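Local coordinates for envelope polyprotein (Puumala orthohantavirus, PDB 5FXU) that forms the Gn ectodomain of the hantaviral envelope, an antigenic glycoprotein of the virion surface that probably acts together with its partner Gc in cell entry, at residues Val167-Val172 with Ile349-Glu354; Val189-Phe194 with Cys232-Ser237. One frame throughout, in Å; residues are numbered along the deposited sequence.

Interaction 1 of 2, residues Val167-Val172 with Ile349-Glu354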
loop_
_atom_site.group_PDB
_atom_site.type_symbol
_atom_site.label_atom_id
_atom_site.label_comp_id
_atom_site.label_asym_id
_atom_site.label_seq_id
_atom_site.Cartn_x
_atom_site.Cartn_y
_atom_site.Cartn_z
ATOM N N VAL A 167 22.315 -10.543 4.021
ATOM C CA VAL A 167 22.864 -11.508 3.065
ATOM C C VAL A 167 22.677 -10.965 1.655
ATOM O O VAL A 167 21.634 -10.398 1.349
ATOM C CB VAL A 167 22.135 -12.866 3.169
ATOM C CG1 VAL A 167 22.832 -13.905 2.314
ATOM C CG2 VAL A 167 22.060 -13.350 4.617
ATOM N N CYS A 168 23.664 -11.149 0.790
ATOM C CA CYS A 168 23.556 -10.691 -0.596
ATOM C C CYS A 168 22.867 -11.746 -1.447
ATOM O O CYS A 168 23.328 -12.865 -1.496
ATOM C CB CYS A 168 24.943 -10.337 -1.153
ATOM S SG CYS A 168 25.544 -8.765 -0.457
ATOM N N PHE A 169 21.750 -11.393 -2.088
ATOM C CA PHE A 169 20.867 -12.382 -2.777
ATOM C C PHE A 169 20.465 -11.962 -4.187
ATOM O O PHE A 169 20.092 -10.815 -4.363
ATOM C CB PHE A 169 19.591 -12.573 -1.937
ATOM C CG PHE A 169 18.588 -13.534 -2.534
ATOM C CD1 PHE A 169 18.891 -14.888 -2.678
ATOM C CD2 PHE A 169 17.330 -13.095 -2.931
ATOM C CE1 PHE A 169 17.969 -15.781 -3.213
ATOM C CE2 PHE A 169 16.405 -13.986 -3.466
ATOM C CZ PHE A 169 16.724 -15.331 -3.609
ATOM N N ASN A 170 20.495 -12.900 -5.145
ATOM C CA ASN A 170 20.024 -12.705 -6.529
ATOM C C ASN A 170 18.906 -13.713 -6.889
ATOM O O ASN A 170 19.157 -14.916 -6.921
ATOM C CB ASN A 170 21.187 -12.910 -7.508
ATOM C CG ASN A 170 20.908 -12.343 -8.886
ATOM O OD1 ASN A 170 20.866 -13.076 -9.876
ATOM N ND2 ASN A 170 20.715 -11.030 -8.960
ATOM N N PRO A 171 17.666 -13.237 -7.163
ATOM C CA PRO A 171 16.571 -14.203 -7.405
ATOM C C PRO A 171 16.654 -14.871 -8.772
ATOM O O PRO A 171 17.361 -14.372 -9.635
ATOM C CB PRO A 171 15.320 -13.330 -7.305
ATOM C CG PRO A 171 15.783 -11.983 -7.728
ATOM C CD PRO A 171 17.171 -11.845 -7.176
ATOM N N VAL A 172 15.940 -15.989 -8.952
ATOM C CA VAL A 172 15.811 -16.649 -10.273
ATOM C C VAL A 172 15.231 -15.666 -11.302
ATOM O O VAL A 172 14.420 -14.820 -10.948
ATOM C CB VAL A 172 14.960 -17.969 -10.259
ATOM C CG1 VAL A 172 15.662 -19.078 -9.481
ATOM C CG2 VAL A 172 13.534 -17.757 -9.741
ATOM N N ILE A 349 7.660 -12.355 1.095
ATOM C CA ILE A 349 7.532 -13.618 0.375
ATOM C C ILE A 349 8.900 -14.283 0.209
ATOM O O ILE A 349 9.928 -13.589 0.048
ATOM C CB ILE A 349 6.844 -13.453 -1.004
ATOM C CG1 ILE A 349 7.696 -12.625 -1.978
ATOM C CG2 ILE A 349 5.465 -12.835 -0.823
ATOM C CD1 ILE A 349 7.187 -12.616 -3.406
ATOM N N PRO A 350 8.925 -15.630 0.244
ATOM C CA PRO A 350 10.156 -16.353 -0.039
ATOM C C PRO A 350 10.446 -16.388 -1.537
ATOM O O PRO A 350 9.547 -16.666 -2.321
ATOM C CB PRO A 350 9.856 -17.747 0.496
ATOM C CG PRO A 350 8.383 -17.911 0.327
ATOM C CD PRO A 350 7.808 -16.545 0.549
ATOM N N LEU A 351 11.677 -16.076 -1.928
ATOM C CA LEU A 351 12.097 -16.195 -3.320
ATOM C C LEU A 351 13.202 -17.227 -3.481
ATOM O O LEU A 351 14.141 -17.254 -2.693
ATOM C CB LEU A 351 12.631 -14.872 -3.859
ATOM C CG LEU A 351 11.652 -13.721 -4.037
ATOM C CD1 LEU A 351 12.302 -12.393 -4.390
ATOM C CD2 LEU A 351 10.627 -14.066 -5.090
ATOM N N PRO A 352 13.104 -18.060 -4.527
ATOM C CA PRO A 352 14.200 -18.939 -4.874
ATOM C C PRO A 352 15.255 -18.175 -5.672
ATOM O O PRO A 352 14.921 -17.292 -6.465
ATOM C CB PRO A 352 13.523 -19.996 -5.732
ATOM C CG PRO A 352 12.442 -19.260 -6.427
ATOM C CD PRO A 352 11.990 -18.185 -5.480
ATOM N N GLY A 353 16.520 -18.506 -5.437
ATOM C CA GLY A 353 17.646 -17.861 -6.124
ATOM C C GLY A 353 18.994 -18.357 -5.635
ATOM O O GLY A 353 19.119 -19.513 -5.236
ATOM N N GLU A 354 19.991 -17.470 -5.636
ATOM C CA GLU A 354 21.359 -17.812 -5.251
ATOM C C GLU A 354 21.955 -16.752 -4.313
ATOM O O GLU A 354 21.938 -15.570 -4.621
ATOM C CB GLU A 354 22.218 -17.975 -6.493
ATOM C CG GLU A 354 21.738 -19.059 -7.465
ATOM C CD GLU A 354 22.852 -19.671 -8.305
ATOM O OE1 GLU A 354 23.761 -20.247 -7.680
ATOM O OE2 GLU A 354 22.815 -19.619 -9.570
#

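Interaction 2 of 2, residues Val189-Phe194 with Cys232-Ser237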
loop_
_atom_site.group_PDB
_atom_site.type_symbol
_atom_site.label_atom_id
_atom_site.label_comp_id
_atom_site.label_asym_id
_atom_site.label_seq_id
_atom_site.Cartn_x
_atom_site.Cartn_y
_atom_site.Cartn_z
ATOM N N VAL A 189 11.948 -11.841 1.131
ATOM C CA VAL A 189 12.095 -10.426 0.771
ATOM C C VAL A 189 10.802 -9.641 1.013
ATOM O O VAL A 189 9.703 -10.188 0.976
ATOM C CB VAL A 189 12.550 -10.193 -0.696
ATOM C CG1 VAL A 189 13.857 -10.907 -0.961
ATOM C CG2 VAL A 189 11.521 -10.664 -1.702
ATOM N N MET A 190 10.967 -8.347 1.215
ATOM C CA MET A 190 9.860 -7.425 1.369
ATOM C C MET A 190 9.171 -7.174 0.036
ATOM O O MET A 190 9.815 -7.083 -1.008
ATOM C CB MET A 190 10.344 -6.109 1.963
ATOM C CG MET A 190 9.234 -5.093 2.202
ATOM S SD MET A 190 9.715 -3.568 3.094
ATOM C CE MET A 190 9.839 -4.216 4.750
ATOM N N VAL A 191 7.848 -7.064 0.093
ATOM C CA VAL A 191 7.043 -6.659 -1.038
ATOM C C VAL A 191 6.166 -5.517 -0.581
ATOM O O VAL A 191 5.565 -5.602 0.492
ATOM C CB VAL A 191 6.172 -7.802 -1.581
ATOM C CG1 VAL A 191 5.467 -7.378 -2.858
ATOM C CG2 VAL A 191 7.040 -8.965 -1.981
ATOM N N ARG A 192 6.134 -4.456 -1.380
ATOM C CA ARG A 192 5.247 -3.302 -1.162
ATOM C C ARG A 192 4.342 -3.088 -2.361
ATOM O O ARG A 192 4.825 -3.010 -3.474
ATOM C CB ARG A 192 6.051 -2.025 -0.895
ATOM C CG ARG A 192 6.604 -1.978 0.507
ATOM C CD ARG A 192 7.819 -1.130 0.802
ATOM N NE ARG A 192 9.112 -1.555 0.277
ATOM C CZ ARG A 192 10.269 -1.002 0.616
ATOM N NH1 ARG A 192 10.319 -0.010 1.505
ATOM N NH2 ARG A 192 11.385 -1.461 0.074
ATOM N N CYS A 193 3.039 -3.007 -2.092
ATOM C CA CYS A 193 1.998 -3.005 -3.103
ATOM C C CYS A 193 1.024 -1.849 -2.934
ATOM O O CYS A 193 0.685 -1.495 -1.819
ATOM C CB CYS A 193 1.169 -4.288 -3.006
ATOM S SG CYS A 193 2.086 -5.806 -3.213
ATOM N N PHE A 194 0.562 -1.310 -4.059
ATOM C CA PHE A 194 -0.340 -0.163 -4.106
ATOM C C PHE A 194 -1.571 -0.561 -4.881
ATOM O O PHE A 194 -1.473 -1.170 -5.937
ATOM C CB PHE A 194 0.369 1.049 -4.726
ATOM C CG PHE A 194 1.663 1.355 -4.036
ATOM C CD1 PHE A 194 2.813 0.615 -4.335
ATOM C CD2 PHE A 194 1.714 2.279 -3.014
ATOM C CE1 PHE A 194 3.996 0.830 -3.634
ATOM C CE2 PHE A 194 2.901 2.516 -2.326
ATOM C CZ PHE A 194 4.039 1.788 -2.614
ATOM N N CYS A 232 3.195 -3.876 -7.376
ATOM C CA CYS A 232 4.081 -4.165 -6.251
ATOM C C CYS A 232 5.504 -4.013 -6.680
ATOM O O CYS A 232 5.834 -4.204 -7.855
ATOM C CB CYS A 232 3.871 -5.607 -5.727
ATOM S SG CYS A 232 2.150 -6.013 -5.290
ATOM N N LEU A 233 6.358 -3.680 -5.722
ATOM C CA LEU A 233 7.782 -3.698 -5.940
ATOM C C LEU A 233 8.363 -4.642 -4.928
ATOM O O LEU A 233 7.939 -4.654 -3.774
ATOM C CB LEU A 233 8.395 -2.312 -5.792
ATOM C CG LEU A 233 8.367 -1.303 -6.942
ATOM C CD1 LEU A 233 8.493 -1.839 -8.356
ATOM C CD2 LEU A 233 7.074 -0.552 -6.819
ATOM N N VAL A 234 9.343 -5.416 -5.371
ATOM C CA VAL A 234 9.948 -6.453 -4.576
ATOM C C VAL A 234 11.311 -5.982 -4.085
ATOM O O VAL A 234 12.135 -5.547 -4.867
ATOM C CB VAL A 234 10.107 -7.724 -5.423
ATOM C CG1 VAL A 234 10.595 -8.857 -4.567
ATOM C CG2 VAL A 234 8.776 -8.102 -6.066
ATOM N N GLY A 235 11.561 -6.105 -2.793
ATOM C CA GLY A 235 12.828 -5.680 -2.197
ATOM C C GLY A 235 13.056 -4.184 -2.292
ATOM O O GLY A 235 12.113 -3.402 -2.245
ATOM N N SER A 236 14.307 -3.784 -2.400
ATOM C CA SER A 236 14.622 -2.383 -2.519
ATOM C C SER A 236 14.568 -1.912 -3.975
ATOM O O SER A 236 14.530 -0.717 -4.227
ATOM C CB SER A 236 15.992 -2.125 -1.906
ATOM O OG SER A 236 16.979 -2.974 -2.496
ATOM N N SER A 237 14.556 -2.850 -4.926
ATOM C CA SER A 237 14.513 -2.526 -6.336
ATOM C C SER A 237 14.028 -3.679 -7.191
ATOM O O SER A 237 14.415 -4.786 -6.963
ATOM C CB SER A 237 15.929 -2.173 -6.791
ATOM O OG SER A 237 15.909 -1.469 -8.003
HETATM O O HOH W 1 9.488 -3.537 -1.567
#

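Interaction 1 of 2, residues Val167-Val172 with Ile349-Glu354
Asn170 and Glu354 face each other as a hydrogen-bonded pair in a short antiparallel beta bridge. It joins strand 167-171 to the C-terminal end of strand 340-354 in the Gn head. The two segments run at 110° to one another, and the pairing covers two bridges.

Three backbone hydrogen bonds hold it. Asn170 N gives to Glu354 O at 3.1 Å, and Glu354 N returns to Asn170 O at 3.0 Å. Beyond the proline, Val172 N reaches Pro352 O at 3.0 Å. Between these bonds Pro171 and Gly353 form a non-hydrogen-bonded pair, with CA atoms 4.0 Å apart. Gly353 CA also makes a CA-H...O contact with Asn170 O. Gly353, with no side chain, lies with its CA 3.6 Å from Phe169 CE1.

The apolar contacts lie around this crossing. CG of Phe169 is anti to the backbone N (chi1 179°), which carries the ring across to Leu351, Pro352 and Gly353. Its CE2 meets Leu351 CB at 3.9 Å, the two side chains crossing at about a right angle. The carbonyl carbon of Pro352 lies at the ring edge. Phe169 also touches Val187 of strand 185-197, while Tyr249 of helix 249-260 touches Val172, Leu351 and Pro352. Cys168 is tied by a disulfide to Cys158.

At the far end, Val172 crosses Pro352 nearly at a right angle, with Val172 CG2 3.8 Å from Pro352 CG.

Interaction 2 of 2, residues Val189-Phe194 with Cys232-Ser237
Val189 CG2 meets Val234 CG1 at 3.5 Å where strand 185-197 pairs with strand 228-234. The strands are antiparallel, at 165°. Next, Met190 O accepts from Gly235 N at 2.7 Å. Gly235 has a positive phi, which favours glycine where the second strand ends.

Val191 turns to the same face as Val234, Cys193 and Cys232, and its CG1 touches Cys232 CB at 3.7 Å. Arg192 forms the hydrogen-bonded pair with Leu233, giving to Leu233 O and accepting from Leu233 N. Its side chain bends at chi3 (-70°), and NH2 reaches Gly235 O at 3.1 Å. The carbonyl oxygen lies in the guanidinium plane, but NH2 sits well above the carbonyl plane. A water accepts from Arg192 NE at 2.7 Å and donates to Leu233 O and Gly235 O. Met190 SD lies above one guanidinium face, toward its rim, and Arg192 NH1 is hydrogen-bonded to Ser23 OG. Cys193 closes a disulfide with Cys232 across a non-hydrogen-bonded pair (SG to SG 2.1 Å).

Strand 340-354 pairs with the other edge of strand 185-197. Helix 249-260 packs against Val191 and Cys193, while strand 19-30 meets Arg192 and Leu233 on the other face.

Strands 340-354 and 185-197 are neighbours, and this joins the two contacts. Ile349 O and Val189 N, 2.9 Å apart, form a probable hydrogen bond. Leu351 CD1 of interaction 1 packs against Val189 CG2 and Val234 CG1 of interaction 2. Helix 249-260 touches both contacts. Interaction 2 is buried, with its centre about 10 Å from that of the chain; interaction 1 is partly exposed, at about 23 Å. Their chemistry differs accordingly. The inner pair has a disulfide across its strands and a buried arginine with a bound water. The outer one relies on backbone bonds and on proline, glycine and aromatic contacts. Along the chain, interaction 2 is nested within the loop closed by interaction 1.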